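Long-range contact in protein CbbY (Rhodobacter sphaeroides, PDB 4UAS), which dephosphorylates xylulose-1,5-bisphosphate, a potent Rubisco inhibitor, to xylulose 5-phosphate with the help of magnesium: residues L19-L31 with I74-M86. Residues are numbered along the deposited sequence; the frame is centred on the assembly and turned at random.
Sequences LHRRAFNETFAAL and IHRAKTERFVALM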
loop_
_atom_site.group_PDB
_atom_site.type_symbol
_atom_site.label_atom_id
_atom_site.label_comp_id
_atom_site.label_asym_id
_atom_site.label_seq_id
_atom_site.Cartn_x
_atom_site.Cartn_y
_atom_site.Cartn_z
ATOM N N LEU A 19 -6.773 -10.453 0.949
ATOM C CA LEU A 19 -7.470 -10.454 -0.306
ATOM C C LEU A 19 -6.502 -10.586 -1.480
ATOM O O LEU A 19 -6.818 -11.271 -2.471
ATOM C CB LEU A 19 -8.373 -9.196 -0.429
ATOM C CG LEU A 19 -9.503 -9.328 -1.474
ATOM C CD1 LEU A 19 -10.577 -10.287 -0.953
ATOM C CD2 LEU A 19 -10.136 -7.962 -1.704
ATOM N N HIS A 20 -5.373 -9.896 -1.444
ATOM C CA HIS A 20 -4.350 -10.117 -2.434
ATOM C C HIS A 20 -3.931 -11.569 -2.478
ATOM O O HIS A 20 -3.787 -12.139 -3.559
ATOM C CB HIS A 20 -3.109 -9.251 -2.159
ATOM C CG HIS A 20 -3.262 -7.811 -2.533
ATOM N ND1 HIS A 20 -3.363 -7.404 -3.830
ATOM C CD2 HIS A 20 -3.316 -6.700 -1.749
ATOM C CE1 HIS A 20 -3.494 -6.084 -3.828
ATOM N NE2 HIS A 20 -3.458 -5.634 -2.597
ATOM N N ARG A 21 -3.686 -12.205 -1.327
ATOM C CA ARG A 21 -3.275 -13.608 -1.279
ATOM C C ARG A 21 -4.301 -14.499 -1.924
ATOM O O ARG A 21 -3.959 -15.382 -2.745
ATOM C CB ARG A 21 -2.965 -14.029 0.146
ATOM C CG ARG A 21 -2.337 -15.441 0.234
ATOM C CD ARG A 21 -1.968 -15.817 1.666
ATOM N NE ARG A 21 -3.094 -16.056 2.542
ATOM C CZ ARG A 21 -3.656 -17.240 2.770
ATOM N NH1 ARG A 21 -3.235 -18.327 2.173
ATOM N NH2 ARG A 21 -4.655 -17.319 3.629
ATOM N N ARG A 22 -5.577 -14.262 -1.657
ATOM C CA ARG A 22 -6.661 -15.001 -2.280
ATOM C C ARG A 22 -6.599 -14.798 -3.791
ATOM O O ARG A 22 -6.765 -15.750 -4.560
ATOM C CB ARG A 22 -8.017 -14.568 -1.711
ATOM C CG ARG A 22 -9.234 -15.189 -2.386
ATOM C CD ARG A 22 -10.545 -14.787 -1.709
ATOM N NE ARG A 22 -11.636 -15.369 -2.489
ATOM C CZ ARG A 22 -12.914 -15.018 -2.307
ATOM N NH1 ARG A 22 -13.223 -14.149 -1.413
ATOM N NH2 ARG A 22 -13.838 -15.510 -3.080
ATOM N N ALA A 23 -6.468 -13.555 -4.257
ATOM C CA ALA A 23 -6.436 -13.291 -5.682
ATOM C C ALA A 23 -5.264 -14.031 -6.336
ATOM O O ALA A 23 -5.386 -14.573 -7.439
ATOM C CB ALA A 23 -6.340 -11.817 -5.952
ATOM N N PHE A 24 -4.065 -14.034 -5.699
ATOM C CA PHE A 24 -2.958 -14.796 -6.228
ATOM C C PHE A 24 -3.320 -16.270 -6.345
ATOM O O PHE A 24 -3.161 -16.898 -7.393
ATOM C CB PHE A 24 -1.693 -14.648 -5.373
ATOM C CG PHE A 24 -0.907 -13.366 -5.557
ATOM C CD1 PHE A 24 -0.203 -13.174 -6.727
ATOM C CD2 PHE A 24 -0.831 -12.408 -4.562
ATOM C CE1 PHE A 24 0.578 -12.026 -6.904
ATOM C CE2 PHE A 24 -0.082 -11.274 -4.744
ATOM C CZ PHE A 24 0.638 -11.070 -5.912
ATOM N N ASN A 25 -3.781 -16.875 -5.234
ATOM C CA ASN A 25 -4.008 -18.318 -5.246
ATOM C C ASN A 25 -5.090 -18.722 -6.212
ATOM O O ASN A 25 -4.980 -19.748 -6.902
ATOM C CB ASN A 25 -4.311 -18.800 -3.820
ATOM C CG ASN A 25 -3.093 -18.780 -2.955
ATOM O OD1 ASN A 25 -1.988 -19.044 -3.443
ATOM N ND2 ASN A 25 -3.259 -18.552 -1.672
ATOM N N GLU A 26 -6.182 -17.941 -6.299
ATOM C CA GLU A 26 -7.226 -18.239 -7.270
ATOM C C GLU A 26 -6.736 -18.130 -8.700
ATOM O O GLU A 26 -7.177 -18.859 -9.568
ATOM C CB GLU A 26 -8.455 -17.390 -6.951
ATOM C CG GLU A 26 -9.167 -17.774 -5.678
ATOM C CD GLU A 26 -10.453 -17.037 -5.406
ATOM O OE1 GLU A 26 -10.821 -16.134 -6.186
ATOM O OE2 GLU A 26 -11.088 -17.373 -4.371
ATOM N N THR A 27 -5.858 -17.164 -8.942
ATOM C CA THR A 27 -5.268 -16.987 -10.272
ATOM C C THR A 27 -4.410 -18.210 -10.630
ATOM O O THR A 27 -4.478 -18.761 -11.716
ATOM C CB THR A 27 -4.494 -15.691 -10.342
ATOM O OG1 THR A 27 -5.357 -14.592 -10.154
ATOM C CG2 THR A 27 -3.828 -15.565 -11.726
ATOM N N PHE A 28 -3.625 -18.636 -9.686
ATOM C CA PHE A 28 -2.761 -19.794 -9.901
ATOM C C PHE A 28 -3.631 -21.025 -10.234
ATOM O O PHE A 28 -3.332 -21.766 -11.159
ATOM C CB PHE A 28 -1.919 -20.081 -8.667
ATOM C CG PHE A 28 -0.941 -18.955 -8.272
ATOM C CD1 PHE A 28 -0.554 -17.975 -9.148
ATOM C CD2 PHE A 28 -0.452 -18.938 -6.984
ATOM C CE1 PHE A 28 0.307 -16.973 -8.733
ATOM C CE2 PHE A 28 0.380 -17.944 -6.555
ATOM C CZ PHE A 28 0.778 -16.942 -7.435
ATOM N N ALA A 29 -4.718 -21.236 -9.475
ATOM C CA ALA A 29 -5.558 -22.385 -9.753
ATOM C C ALA A 29 -6.158 -22.269 -11.146
ATOM O O ALA A 29 -6.216 -23.279 -11.875
ATOM C CB ALA A 29 -6.658 -22.513 -8.701
ATOM N N ALA A 30 -6.635 -21.083 -11.522
ATOM C CA ALA A 30 -7.225 -20.897 -12.825
ATOM C C ALA A 30 -6.267 -21.109 -13.961
ATOM O O ALA A 30 -6.660 -21.560 -15.059
ATOM C CB ALA A 30 -7.853 -19.495 -12.914
ATOM N N LEU A 31 -5.000 -20.815 -13.741
ATOM C CA LEU A 31 -3.921 -21.020 -14.670
ATOM C C LEU A 31 -3.438 -22.473 -14.792
ATOM O O LEU A 31 -2.678 -22.795 -15.695
ATOM C CB LEU A 31 -2.785 -20.084 -14.358
ATOM C CG LEU A 31 -3.077 -18.617 -14.602
ATOM C CD1 LEU A 31 -1.888 -17.744 -14.225
ATOM C CD2 LEU A 31 -3.416 -18.347 -16.082
ATOM N N ILE A 74 0.492 -13.116 -15.861
ATOM C CA ILE A 74 0.027 -13.698 -14.571
ATOM C C ILE A 74 -0.471 -12.582 -13.641
ATOM O O ILE A 74 -1.547 -12.648 -13.030
ATOM C CB ILE A 74 1.088 -14.530 -13.882
ATOM C CG1 ILE A 74 1.587 -15.684 -14.800
ATOM C CG2 ILE A 74 0.587 -15.071 -12.538
ATOM C CD1 ILE A 74 2.783 -16.424 -14.291
ATOM N N HIS A 75 0.353 -11.540 -13.540
ATOM C CA HIS A 75 0.028 -10.385 -12.703
ATOM C C HIS A 75 -1.214 -9.668 -13.167
ATOM O O HIS A 75 -2.048 -9.262 -12.321
ATOM C CB HIS A 75 1.213 -9.458 -12.605
ATOM C CG HIS A 75 1.029 -8.289 -11.702
ATOM N ND1 HIS A 75 1.051 -6.989 -12.180
ATOM C CD2 HIS A 75 0.791 -8.205 -10.382
ATOM C CE1 HIS A 75 0.790 -6.156 -11.192
ATOM N NE2 HIS A 75 0.635 -6.860 -10.079
ATOM N N ARG A 76 -1.377 -9.491 -14.484
ATOM C CA ARG A 76 -2.602 -8.860 -14.993
ATOM C C ARG A 76 -3.838 -9.654 -14.589
ATOM O O ARG A 76 -4.842 -9.092 -14.149
ATOM C CB ARG A 76 -2.520 -8.715 -16.530
ATOM C CG ARG A 76 -3.741 -8.126 -17.206
ATOM C CD ARG A 76 -3.634 -7.972 -18.752
ATOM N NE ARG A 76 -2.401 -8.539 -19.344
ATOM C CZ ARG A 76 -1.180 -7.978 -19.258
ATOM N NH1 ARG A 76 -0.120 -8.562 -19.840
ATOM N NH2 ARG A 76 -0.993 -6.830 -18.581
ATOM N N ALA A 77 -3.783 -10.979 -14.745
ATOM C CA ALA A 77 -4.909 -11.811 -14.382
ATOM C C ALA A 77 -5.221 -11.699 -12.862
ATOM O O ALA A 77 -6.363 -11.619 -12.456
ATOM C CB ALA A 77 -4.613 -13.249 -14.771
ATOM N N LYS A 78 -4.174 -11.680 -12.072
ATOM C CA LYS A 78 -4.354 -11.566 -10.625
ATOM C C LYS A 78 -4.908 -10.193 -10.241
ATOM O O LYS A 78 -5.749 -10.111 -9.339
ATOM C CB LYS A 78 -3.027 -11.837 -9.916
ATOM C CG LYS A 78 -3.058 -11.596 -8.392
ATOM C CD LYS A 78 -2.580 -10.176 -8.014
ATOM C CE LYS A 78 -2.945 -9.808 -6.594
ATOM N NZ LYS A 78 -2.433 -8.497 -6.214
ATOM N N THR A 79 -4.501 -9.128 -10.956
ATOM C CA THR A 79 -5.039 -7.810 -10.718
ATOM C C THR A 79 -6.502 -7.745 -11.014
ATOM O O THR A 79 -7.283 -7.217 -10.226
ATOM C CB THR A 79 -4.221 -6.757 -11.482
ATOM O OG1 THR A 79 -2.887 -6.790 -11.043
ATOM C CG2 THR A 79 -4.803 -5.345 -11.307
ATOM N N GLU A 80 -6.892 -8.291 -12.167
ATOM C CA GLU A 80 -8.305 -8.354 -12.524
ATOM C C GLU A 80 -9.100 -9.070 -11.432
ATOM O O GLU A 80 -10.207 -8.645 -11.053
ATOM C CB GLU A 80 -8.464 -9.033 -13.853
ATOM C CG GLU A 80 -7.896 -8.206 -15.025
ATOM C CD GLU A 80 -7.830 -8.968 -16.323
ATOM O OE1 GLU A 80 -8.206 -10.179 -16.350
ATOM O OE2 GLU A 80 -7.369 -8.372 -17.315
ATOM N N ARG A 81 -8.561 -10.176 -10.899
ATOM C CA ARG A 81 -9.263 -10.913 -9.847
ATOM C C ARG A 81 -9.367 -10.081 -8.565
ATOM O O ARG A 81 -10.432 -10.071 -7.948
ATOM C CB ARG A 81 -8.633 -12.289 -9.578
ATOM C CG ARG A 81 -8.825 -13.351 -10.653
ATOM C CD ARG A 81 -8.308 -14.750 -10.307
ATOM N NE ARG A 81 -8.678 -15.695 -11.331
ATOM C CZ ARG A 81 -9.756 -16.490 -11.257
ATOM N NH1 ARG A 81 -10.033 -17.322 -12.258
ATOM N NH2 ARG A 81 -10.535 -16.515 -10.173
ATOM N N PHE A 82 -8.287 -9.420 -8.180
ATOM C CA PHE A 82 -8.342 -8.557 -6.998
ATOM C C PHE A 82 -9.384 -7.446 -7.149
ATOM O O PHE A 82 -10.137 -7.166 -6.220
ATOM C CB PHE A 82 -6.979 -7.949 -6.747
ATOM C CG PHE A 82 -6.932 -7.049 -5.530
ATOM C CD1 PHE A 82 -6.789 -7.584 -4.249
ATOM C CD2 PHE A 82 -7.081 -5.691 -5.641
ATOM C CE1 PHE A 82 -6.728 -6.783 -3.184
ATOM C CE2 PHE A 82 -7.033 -4.900 -4.574
ATOM C CZ PHE A 82 -6.866 -5.413 -3.337
ATOM N N VAL A 83 -9.394 -6.792 -8.314
ATOM C CA VAL A 83 -10.359 -5.746 -8.559
ATOM C C VAL A 83 -11.804 -6.263 -8.383
ATOM O O VAL A 83 -12.652 -5.606 -7.799
ATOM C CB VAL A 83 -10.101 -5.130 -9.948
ATOM C CG1 VAL A 83 -11.277 -4.235 -10.431
ATOM C CG2 VAL A 83 -8.805 -4.341 -9.951
ATOM N N ALA A 84 -12.077 -7.461 -8.920
ATOM C CA ALA A 84 -13.408 -8.050 -8.802
ATOM C C ALA A 84 -13.725 -8.376 -7.337
ATOM O O ALA A 84 -14.826 -8.094 -6.843
ATOM C CB ALA A 84 -13.568 -9.292 -9.656
ATOM N N LEU A 85 -12.739 -8.925 -6.616
ATOM C CA LEU A 85 -12.964 -9.262 -5.203
ATOM C C LEU A 85 -13.220 -8.025 -4.363
ATOM O O LEU A 85 -14.083 -8.037 -3.480
ATOM C CB LEU A 85 -11.811 -10.088 -4.656
ATOM C CG LEU A 85 -11.640 -11.539 -5.122
ATOM C CD1 LEU A 85 -10.256 -12.085 -4.769
ATOM C CD2 LEU A 85 -12.745 -12.381 -4.546
ATOM N N MET A 86 -12.487 -6.949 -4.641
ATOM C CA MET A 86 -12.688 -5.711 -3.971
ATOM C C MET A 86 -14.096 -5.184 -4.150
ATOM O O MET A 86 -14.675 -4.636 -3.190
ATOM C CB MET A 86 -11.653 -4.716 -4.468
ATOM C CG MET A 86 -11.733 -3.377 -3.798
ATOM S SD MET A 86 -11.480 -3.334 -2.012
ATOM C CE MET A 86 -9.875 -3.883 -1.976
HETATM O O HOH W 1 -11.372 -14.463 -7.883
#
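Helices 19-31 and 74-86 run at 127° to each other, their axes 8.5 Å apart at closest, their CA atoms nearest at Ala23-Phe82 and Thr27-Lys78. Both follow the nucleophile strand of the HAD fold in sequence, in the helical cap inserted after it, and they pack knobs-into-holes: Ala23 sits among Lys78, Arg81, Phe82 and Leu85, while Lys78 fills the hole formed by His20, Ala23, Phe24 and Thr27. Lys78, a substrate-binding residue, starts with CG anti to its N (chi1 174°) and bends at chi2, which lays its chain over one face of the Phe24 ring, CE 3.8 Å from the centroid. Its NZ then donates to His20 ND1 at 2.8 Å, tilted 20° from the imidazole plane, and makes an off-centre cation-pi contact with Phe24. His20 in turn lies nearly parallel on Phe82 in an offset stack, centroids 3.9 Å apart, and its NE2 is hydrogen-bonded to OD1 of Asp10, a magnesium ligand. Replacing His20 with a leucine would probably leave Lys78 NZ without this acceptor and Asp10 without its imidazole partner, and cost Phe82 its stack. Leu85 CD2 sits over the centre of the Arg22 guanidinium, whose NE makes a nearly straight hydrogen bond, part of a salt bridge, to Glu26 OE2, met from above the carboxylate plane. Farther along, Thr27 OG1 donates to Ala23 O at 2.7 Å, from the opposite face of that carbonyl to Thr27 N.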